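Local coordinates for protein succinate-semialdehyde dehydrogenase (Streptococcus pyogenes MGAS1882, PDB 4OGD) that probably oxidises succinic semialdehyde to succinate, using NADP+ as cofactor, as a member of the aldehyde dehydrogenase family, at residues Leu59-Asp64 against Val171-Ala176; Arg140-Asn145 against Gln165-Leu170. One frame throughout, in Å; residues are numbered along the deposited sequence.

Interaction 1 of 2, residues Leu59-Asp64 against Val171-Ala176; sequences LRRDRD and VLEAGA
Arg61 and Glu173 join in a salt-bridge network, with Asp62 as its third member, at the surface of the Rossmann-type domain of this aldehyde dehydrogenase, where the turn between helices 45-61 and 63-74 comes near the last turn of helix 161-173. The tight part is small. NH2 of Arg61 gives a hydrogen bond to OE2 of Glu173 at 2.7 Å, with an N-H...O angle of 162°; the acceptor lies in the guanidinium plane, while the nitrogen meets OE2 on its syn side, 32° out of the carboxylate plane. Both side chains leave the backbone with CG anti to N and approach from opposite directions; the glutamate is extended, whereas the arginine bends at chi3.

That bend lets the guanidinium grip Asp62 side-on as well. NE reaches OD1 of Asp62 at 3.1 Å, from above the carboxylate plane, and NH2 reaches OD2 of the same residue at 2.8 Å. NH2 thus serves two carboxylates, and the guanidinium charge probably offsets much of the repulsion between OD2 of Asp62 and OE2 of Glu173. Beside these bonds lies the packed side: buried Ala174 rests on Val55 and Ile58, and Glu173 also touches Ile58 and Tyr66. Helix 161-173 then turns off in a Schellman motif at Gly175.

The other side is loose: Arg61 and Glu173 are both exposed, and just 70 Å² is buried between the segments. A water closes the polar ring there, donating to OD2 of Asp62 and to OE1 of Glu173, 2.7 Å from each.

Interaction 2 of 2, residues Arg140-Asn145 against Gln165-Leu170; sequences RVFAPN and QSFEEL
An offset edge-to-face aromatic pair, buried in the Rossmann-type domain, joins helix 136-148 to helix 161-173: the edge of the Phe167 ring is directed toward the face of Phe142. The ring centroids lie 5.8 Å apart and the planes are nearly perpendicular, at 83°. CE1 and CZ of Phe167 form the touching edge, 4.0 and 4.1 Å from CD2 of Phe142, and that CD2 lies in the plane of the Phe167 ring. With CG set anti to the backbone N on both residues, the rings are carried into the space between the helices, whose nearest CA atoms, those of Phe142 and Phe167, are 10.2 Å apart.

Ile181 of strand 181-183 touches both rings. Phe142 also packs on Leu52 of helix 45-61, and Phe167 makes a second edge-to-face contact with Tyr135. One turn beyond Phe142, ND2 of Asn145 bonds to the carbonyl O of Val141 at 2.9 Å. That oxygen also accepts from N of Asn145, the two donors arriving from opposite faces of the carbonyl plane.

The result is aromatic helix-to-helix packing beside the outermost strand, 181-183, of a sheet whose first five strands run parallel, in keeping with the alpha/beta architecture of a Rossmann-type domain.

From the N terminus, the chain first supplies 59-64, where helix 45-61 gives way to helix 63-74. It runs on through helix 78-103 to 140-145 on helix 136-148, passes strand 152-155, and enters helix 161-173. There 165-170 closes the short loop of interaction 2, and 171-176 then closes the much longer loop of interaction 1, so the loop of interaction 2 lies within that of interaction 1. Helix 161-173 serves both contacts, whose centres are about 10 Å apart. Packing joins them directly: CD2 of Leu59 lies 3.7 Å from CD2 of Leu170, and Val171 meets Phe142. Together they tie the turn after helix 45-61 and helix 136-148 to helix 161-173, from surface to interior.

Interaction 1 of 2, residues Leu59-Asp64 against Val171-Ala176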
ATOM      1  N   LEU A  59      24.375  12.385 -15.691  1.00 10.56           N
ATOM      2  CA  LEU A  59      24.167  11.113 -16.374  1.00 11.27           C
ATOM      3  C   LEU A  59      24.376  11.243 -17.886  1.00  9.21           C
ATOM      4  O   LEU A  59      24.993  10.367 -18.507  1.00  9.18           O
ATOM      5  CB  LEU A  59      22.784  10.544 -16.061  1.00  9.58           C
ATOM      6  CG  LEU A  59      22.660   9.875 -14.694  1.00  8.86           C
ATOM      7  CD1 LEU A  59      21.196   9.531 -14.427  1.00  8.95           C
ATOM      8  CD2 LEU A  59      23.524   8.615 -14.615  1.00 10.42           C
ATOM      9  N   ARG A  60      23.896  12.340 -18.469  1.00  9.95           N
ATOM     10  CA  ARG A  60      24.144  12.614 -19.883  1.00 11.04           C
ATOM     11  C   ARG A  60      25.636  12.765 -20.163  1.00 10.35           C
ATOM     12  O   ARG A  60      26.175  12.156 -21.090  1.00 10.27           O
ATOM     13  CB  ARG A  60      23.433  13.897 -20.336  1.00 10.77           C
ATOM     14  CG  ARG A  60      21.938  13.779 -20.548  1.00 10.60           C
ATOM     15  CD  ARG A  60      21.395  15.079 -21.152  1.00  9.30           C
ATOM     16  NE  ARG A  60      19.977  14.961 -21.483  1.00 12.37           N
ATOM     17  CZ  ARG A  60      18.982  15.333 -20.685  1.00 17.69           C
ATOM     18  NH1 ARG A  60      19.234  15.884 -19.509  1.00 15.78           N
ATOM     19  NH2 ARG A  60      17.726  15.164 -21.075  1.00 22.31           N
ATOM     20  N   ARG A  61      26.288  13.600 -19.363  1.00  9.87           N
ATOM     21  CA  ARG A  61      27.709  13.898 -19.531  1.00  8.20           C
ATOM     22  C   ARG A  61      28.583  12.648 -19.406  1.00 10.33           C
ATOM     23  O   ARG A  61      29.530  12.436 -20.182  1.00 10.23           O
ATOM     24  CB  ARG A  61      28.141  14.932 -18.482  1.00  9.57           C
ATOM     25  CG  ARG A  61      29.552  15.486 -18.695  1.00 10.47           C
ATOM     26  CD  ARG A  61      29.997  16.263 -17.475  1.00 12.08           C
ATOM     27  NE  ARG A  61      30.310  15.353 -16.376  1.00 13.58           N
ATOM     28  CZ  ARG A  61      30.330  15.697 -15.094  1.00 15.58           C
ATOM     29  NH1 ARG A  61      30.027  16.942 -14.736  1.00 16.32           N
ATOM     30  NH2 ARG A  61      30.631  14.790 -14.168  1.00 12.15           N
ATOM     31  N   ASP A  62      28.261  11.821 -18.421  1.00  9.18           N
ATOM     32  CA  ASP A  62      29.094  10.674 -18.087  1.00 10.91           C
ATOM     33  C   ASP A  62      28.412   9.351 -18.417  1.00 11.56           C
ATOM     34  O   ASP A  62      28.659   8.346 -17.746  1.00 12.62           O
ATOM     35  CB  ASP A  62      29.452  10.696 -16.594  1.00  8.92           C
ATOM     36  CG  ASP A  62      30.371  11.842 -16.226  1.00 11.49           C
ATOM     37  OD1 ASP A  62      30.960  12.449 -17.140  1.00 12.43           O
ATOM     38  OD2 ASP A  62      30.517  12.125 -15.019  1.00 11.89           O
ATOM     39  N   ARG A  63      27.573   9.349 -19.447  1.00 10.07           N
ATOM     40  CA  ARG A  63      26.747   8.177 -19.734  1.00 10.74           C
ATOM     41  C   ARG A  63      27.547   6.897 -19.881  1.00 12.52           C
ATOM     42  O   ARG A  63      27.203   5.867 -19.301  1.00 10.53           O
ATOM     43  CB  ARG A  63      25.898   8.370 -20.982  1.00 12.47           C
ATOM     44  CG  ARG A  63      25.095   7.115 -21.276  1.00 13.28           C
ATOM     45  CD  ARG A  63      24.249   7.241 -22.489  1.00 19.26           C
ATOM     46  NE  ARG A  63      25.074   7.373 -23.677  1.00 20.41           N
ATOM     47  CZ  ARG A  63      24.585   7.515 -24.900  1.00 27.24           C
ATOM     48  NH1 ARG A  63      23.276   7.529 -25.089  1.00 27.56           N
ATOM     49  NH2 ARG A  63      25.407   7.636 -25.933  1.00 33.28           N
ATOM     50  N   ASP A  64      28.623   6.959 -20.655  1.00 10.82           N
ATOM     51  CA  ASP A  64      29.396   5.753 -20.889  1.00 11.44           C
ATOM     52  C   ASP A  64      30.086   5.247 -19.619  1.00 11.86           C
ATOM     53  O   ASP A  64      30.256   4.034 -19.446  1.00 12.28           O
ATOM     54  CB  ASP A  64      30.372   5.948 -22.054  1.00 14.10           C
ATOM     55  CG  ASP A  64      29.660   6.111 -23.393  1.00 17.77           C
ATOM     56  OD1 ASP A  64      28.420   5.923 -23.470  1.00 17.11           O
ATOM     57  OD2 ASP A  64      30.356   6.421 -24.384  1.00 24.25           O
ATOM     58  N   VAL A 171      24.511  11.570  -6.968  1.00  9.15           N
ATOM     59  CA  VAL A 171      23.547  12.480  -6.362  1.00  7.43           C
ATOM     60  C   VAL A 171      24.257  13.582  -5.563  1.00  9.22           C
ATOM     61  O   VAL A 171      23.850  14.748  -5.594  1.00 10.33           O
ATOM     62  CB  VAL A 171      22.514  11.691  -5.519  1.00  8.25           C
ATOM     63  CG1 VAL A 171      21.699  12.608  -4.629  1.00 11.16           C
ATOM     64  CG2 VAL A 171      21.609  10.894  -6.447  1.00  7.75           C
ATOM     65  N   LEU A 172      25.326  13.216  -4.862  1.00  9.81           N
ATOM     66  CA  LEU A 172      26.160  14.198  -4.180  1.00  9.99           C
ATOM     67  C   LEU A 172      26.839  15.135  -5.183  1.00 10.60           C
ATOM     68  O   LEU A 172      26.885  16.353  -4.969  1.00 10.41           O
ATOM     69  CB  LEU A 172      27.203  13.492  -3.315  1.00 11.41           C
ATOM     70  CG  LEU A 172      26.606  12.736  -2.125  1.00 10.22           C
ATOM     71  CD1 LEU A 172      27.634  11.774  -1.563  1.00 10.51           C
ATOM     72  CD2 LEU A 172      26.138  13.708  -1.054  1.00 11.61           C
ATOM     73  N   GLU A 173      27.350  14.570  -6.274  1.00 10.44           N
ATOM     74  CA  GLU A 173      27.980  15.375  -7.322  1.00  9.07           C
ATOM     75  C   GLU A 173      27.020  16.410  -7.904  1.00  9.83           C
ATOM     76  O   GLU A 173      27.431  17.520  -8.262  1.00  9.93           O
ATOM     77  CB  GLU A 173      28.533  14.489  -8.444  1.00  9.44           C
ATOM     78  CG  GLU A 173      29.410  15.266  -9.440  1.00 10.84           C
ATOM     79  CD  GLU A 173      29.950  14.410 -10.568  1.00 12.19           C
ATOM     80  OE1 GLU A 173      29.676  13.192 -10.587  1.00 12.02           O
ATOM     81  OE2 GLU A 173      30.660  14.969 -11.442  1.00 13.75           O
ATOM     82  N   ALA A 174      25.743  16.046  -7.981  1.00  8.84           N
ATOM     83  CA  ALA A 174      24.710  16.924  -8.519  1.00  8.31           C
ATOM     84  C   ALA A 174      24.339  18.062  -7.570  1.00  9.26           C
ATOM     85  O   ALA A 174      23.551  18.945  -7.926  1.00 11.04           O
ATOM     86  CB  ALA A 174      23.468  16.119  -8.897  1.00 10.80           C
ATOM     87  N   GLY A 175      24.883  18.025  -6.356  1.00  9.97           N
ATOM     88  CA  GLY A 175      24.674  19.110  -5.414  1.00  9.87           C
ATOM     89  C   GLY A 175      23.628  18.857  -4.341  1.00 11.83           C
ATOM     90  O   GLY A 175      23.357  19.730  -3.522  1.00 13.27           O
ATOM     91  N   ALA A 176      23.039  17.665  -4.343  1.00 10.53           N
ATOM     92  CA  ALA A 176      22.039  17.319  -3.341  1.00  8.84           C
ATOM     93  C   ALA A 176      22.698  17.220  -1.976  1.00 10.01           C
ATOM     94  O   ALA A 176      23.854  16.809  -1.870  1.00 12.67           O
ATOM     95  CB  ALA A 176      21.362  15.994  -3.704  1.00  9.53           C
TER
HETATM   96  O   HOH W   1      29.922  11.283 -12.527  1.00 12.31           O

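Interaction 2 of 2, residues Arg140-Asn145 against Gln165-Leu170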
ATOM      1  N   ARG A 140      13.652   4.936 -10.389  1.00  7.10           N
ATOM      2  CA  ARG A 140      12.190   4.859 -10.333  1.00  6.71           C
ATOM      3  C   ARG A 140      11.649   5.299  -8.985  1.00  6.31           C
ATOM      4  O   ARG A 140      10.551   5.847  -8.908  1.00  8.76           O
ATOM      5  CB  ARG A 140      11.683   3.443 -10.649  1.00  7.04           C
ATOM      6  CG  ARG A 140      11.744   3.086 -12.129  1.00 10.99           C
ATOM      7  CD  ARG A 140      10.737   2.012 -12.557  1.00 13.51           C
ATOM      8  NE  ARG A 140      10.510   0.968 -11.569  1.00 13.50           N
ATOM      9  CZ  ARG A 140      10.222  -0.301 -11.863  1.00 15.45           C
ATOM     10  NH1 ARG A 140      10.144  -0.707 -13.126  1.00  9.82           N
ATOM     11  NH2 ARG A 140      10.036  -1.174 -10.887  1.00 19.55           N
ATOM     12  N   VAL A 141      12.411   5.049  -7.925  1.00  6.34           N
ATOM     13  CA  VAL A 141      11.959   5.423  -6.589  1.00  8.15           C
ATOM     14  C   VAL A 141      12.691   6.622  -6.006  1.00  7.79           C
ATOM     15  O   VAL A 141      12.094   7.385  -5.247  1.00  7.36           O
ATOM     16  CB  VAL A 141      11.991   4.235  -5.597  1.00  6.12           C
ATOM     17  CG1 VAL A 141      11.005   3.182  -6.034  1.00  7.07           C
ATOM     18  CG2 VAL A 141      13.380   3.639  -5.494  1.00  5.85           C
ATOM     19  N   PHE A 142      13.965   6.813  -6.359  1.00  6.67           N
ATOM     20  CA  PHE A 142      14.670   7.988  -5.864  1.00  5.30           C
ATOM     21  C   PHE A 142      14.053   9.289  -6.390  1.00  5.95           C
ATOM     22  O   PHE A 142      13.844  10.230  -5.618  1.00  6.70           O
ATOM     23  CB  PHE A 142      16.164   7.940  -6.208  1.00  5.91           C
ATOM     24  CG  PHE A 142      16.872   9.231  -5.923  1.00  6.95           C
ATOM     25  CD1 PHE A 142      17.103   9.628  -4.614  1.00  8.21           C
ATOM     26  CD2 PHE A 142      17.269  10.063  -6.960  1.00  6.41           C
ATOM     27  CE1 PHE A 142      17.737  10.837  -4.338  1.00  9.33           C
ATOM     28  CE2 PHE A 142      17.894  11.278  -6.688  1.00  7.12           C
ATOM     29  CZ  PHE A 142      18.131  11.655  -5.386  1.00  8.56           C
ATOM     30  N   ALA A 143      13.781   9.355  -7.693  1.00  8.01           N
ATOM     31  CA  ALA A 143      13.294  10.607  -8.283  1.00  6.95           C
ATOM     32  C   ALA A 143      12.024  11.142  -7.601  1.00  8.13           C
ATOM     33  O   ALA A 143      12.008  12.293  -7.153  1.00  8.40           O
ATOM     34  CB  ALA A 143      13.106  10.484  -9.807  1.00  7.30           C
ATOM     35  N   PRO A 144      10.963  10.314  -7.492  1.00  7.39           N
ATOM     36  CA  PRO A 144       9.768  10.880  -6.848  1.00  7.22           C
ATOM     37  C   PRO A 144       9.929  11.142  -5.346  1.00  6.78           C
ATOM     38  O   PRO A 144       9.425  12.143  -4.837  1.00  7.72           O
ATOM     39  CB  PRO A 144       8.694   9.811  -7.099  1.00  7.69           C
ATOM     40  CG  PRO A 144       9.470   8.538  -7.268  1.00  6.04           C
ATOM     41  CD  PRO A 144      10.713   8.951  -8.005  1.00  7.47           C
ATOM     42  N   ASN A 145      10.620  10.266  -4.630  1.00  6.53           N
ATOM     43  CA  ASN A 145      10.804  10.502  -3.209  1.00  6.88           C
ATOM     44  C   ASN A 145      11.671  11.722  -2.905  1.00  6.64           C
ATOM     45  O   ASN A 145      11.402  12.463  -1.960  1.00  7.77           O
ATOM     46  CB  ASN A 145      11.312   9.240  -2.503  1.00  7.91           C
ATOM     47  CG  ASN A 145      10.204   8.210  -2.313  1.00  7.90           C
ATOM     48  OD1 ASN A 145       9.294   8.410  -1.509  1.00  8.91           O
ATOM     49  ND2 ASN A 145      10.269   7.113  -3.065  1.00  8.56           N
ATOM     50  N   GLN A 165      27.193   2.269  -5.080  1.00  7.51           N
ATOM     51  CA  GLN A 165      28.057   3.303  -4.531  1.00  9.57           C
ATOM     52  C   GLN A 165      28.106   4.533  -5.438  1.00  9.00           C
ATOM     53  O   GLN A 165      28.017   5.669  -4.968  1.00  8.20           O
ATOM     54  CB  GLN A 165      29.463   2.740  -4.347  1.00 10.17           C
ATOM     55  CG  GLN A 165      30.502   3.789  -3.993  1.00 14.50           C
ATOM     56  CD  GLN A 165      31.909   3.231  -4.029  1.00 15.26           C
ATOM     57  OE1 GLN A 165      32.446   2.921  -5.101  1.00 14.63           O
ATOM     58  NE2 GLN A 165      32.514   3.091  -2.854  1.00 17.66           N
ATOM     59  N   SER A 166      28.240   4.304  -6.741  1.00  9.93           N
ATOM     60  CA  SER A 166      28.329   5.403  -7.693  1.00  9.81           C
ATOM     61  C   SER A 166      27.027   6.188  -7.797  1.00  8.87           C
ATOM     62  O   SER A 166      27.041   7.357  -8.171  1.00 10.44           O
ATOM     63  CB  SER A 166      28.751   4.897  -9.073  1.00 10.06           C
ATOM     64  OG  SER A 166      27.806   3.980  -9.608  1.00 10.85           O
ATOM     65  N   PHE A 167      25.894   5.556  -7.484  1.00  9.64           N
ATOM     66  CA  PHE A 167      24.635   6.285  -7.539  1.00  7.31           C
ATOM     67  C   PHE A 167      24.591   7.346  -6.441  1.00  7.01           C
ATOM     68  O   PHE A 167      24.219   8.503  -6.689  1.00  8.80           O
ATOM     69  CB  PHE A 167      23.418   5.351  -7.441  1.00  8.99           C
ATOM     70  CG  PHE A 167      22.122   6.009  -7.860  1.00  7.26           C
ATOM     71  CD1 PHE A 167      21.443   6.865  -6.993  1.00  9.81           C
ATOM     72  CD2 PHE A 167      21.605   5.798  -9.131  1.00  9.53           C
ATOM     73  CE1 PHE A 167      20.265   7.485  -7.390  1.00  9.93           C
ATOM     74  CE2 PHE A 167      20.431   6.408  -9.533  1.00  9.15           C
ATOM     75  CZ  PHE A 167      19.755   7.246  -8.661  1.00  7.78           C
ATOM     76  N   GLU A 168      24.980   6.960  -5.231  1.00  7.42           N
ATOM     77  CA  GLU A 168      25.134   7.928  -4.149  1.00  8.24           C
ATOM     78  C   GLU A 168      26.108   9.037  -4.545  1.00  9.03           C
ATOM     79  O   GLU A 168      25.828  10.210  -4.323  1.00  8.74           O
ATOM     80  CB  GLU A 168      25.612   7.261  -2.856  1.00  8.15           C
ATOM     81  CG  GLU A 168      25.861   8.273  -1.732  1.00  7.04           C
ATOM     82  CD  GLU A 168      26.438   7.649  -0.478  1.00 10.98           C
ATOM     83  OE1 GLU A 168      26.110   6.488  -0.172  1.00 11.57           O
ATOM     84  OE2 GLU A 168      27.238   8.318   0.206  1.00 15.39           O
ATOM     85  N   GLU A 169      27.234   8.665  -5.147  1.00  8.73           N
ATOM     86  CA  GLU A 169      28.243   9.649  -5.557  1.00  9.44           C
ATOM     87  C   GLU A 169      27.685  10.622  -6.594  1.00 11.86           C
ATOM     88  O   GLU A 169      27.978  11.825  -6.556  1.00  9.42           O
ATOM     89  CB  GLU A 169      29.494   8.938  -6.092  1.00 11.49           C
ATOM     90  CG  GLU A 169      30.305   8.275  -4.990  1.00 12.60           C
ATOM     91  CD  GLU A 169      31.323   7.269  -5.502  1.00 15.14           C
ATOM     92  OE1 GLU A 169      31.368   7.012  -6.722  1.00 18.14           O
ATOM     93  OE2 GLU A 169      32.087   6.745  -4.665  1.00 18.32           O
ATOM     94  N   LEU A 170      26.892  10.090  -7.524  1.00  8.22           N
ATOM     95  CA  LEU A 170      26.221  10.889  -8.547  1.00  8.82           C
ATOM     96  C   LEU A 170      25.328  11.969  -7.934  1.00 10.78           C
ATOM     97  O   LEU A 170      25.367  13.138  -8.340  1.00 10.97           O
ATOM     98  CB  LEU A 170      25.384   9.968  -9.441  1.00  7.91           C
ATOM     99  CG  LEU A 170      24.337  10.568 -10.385  1.00  8.65           C
ATOM    100  CD1 LEU A 170      24.992  11.427 -11.463  1.00  9.19           C
ATOM    101  CD2 LEU A 170      23.482   9.478 -11.026  1.00  9.38           C
TER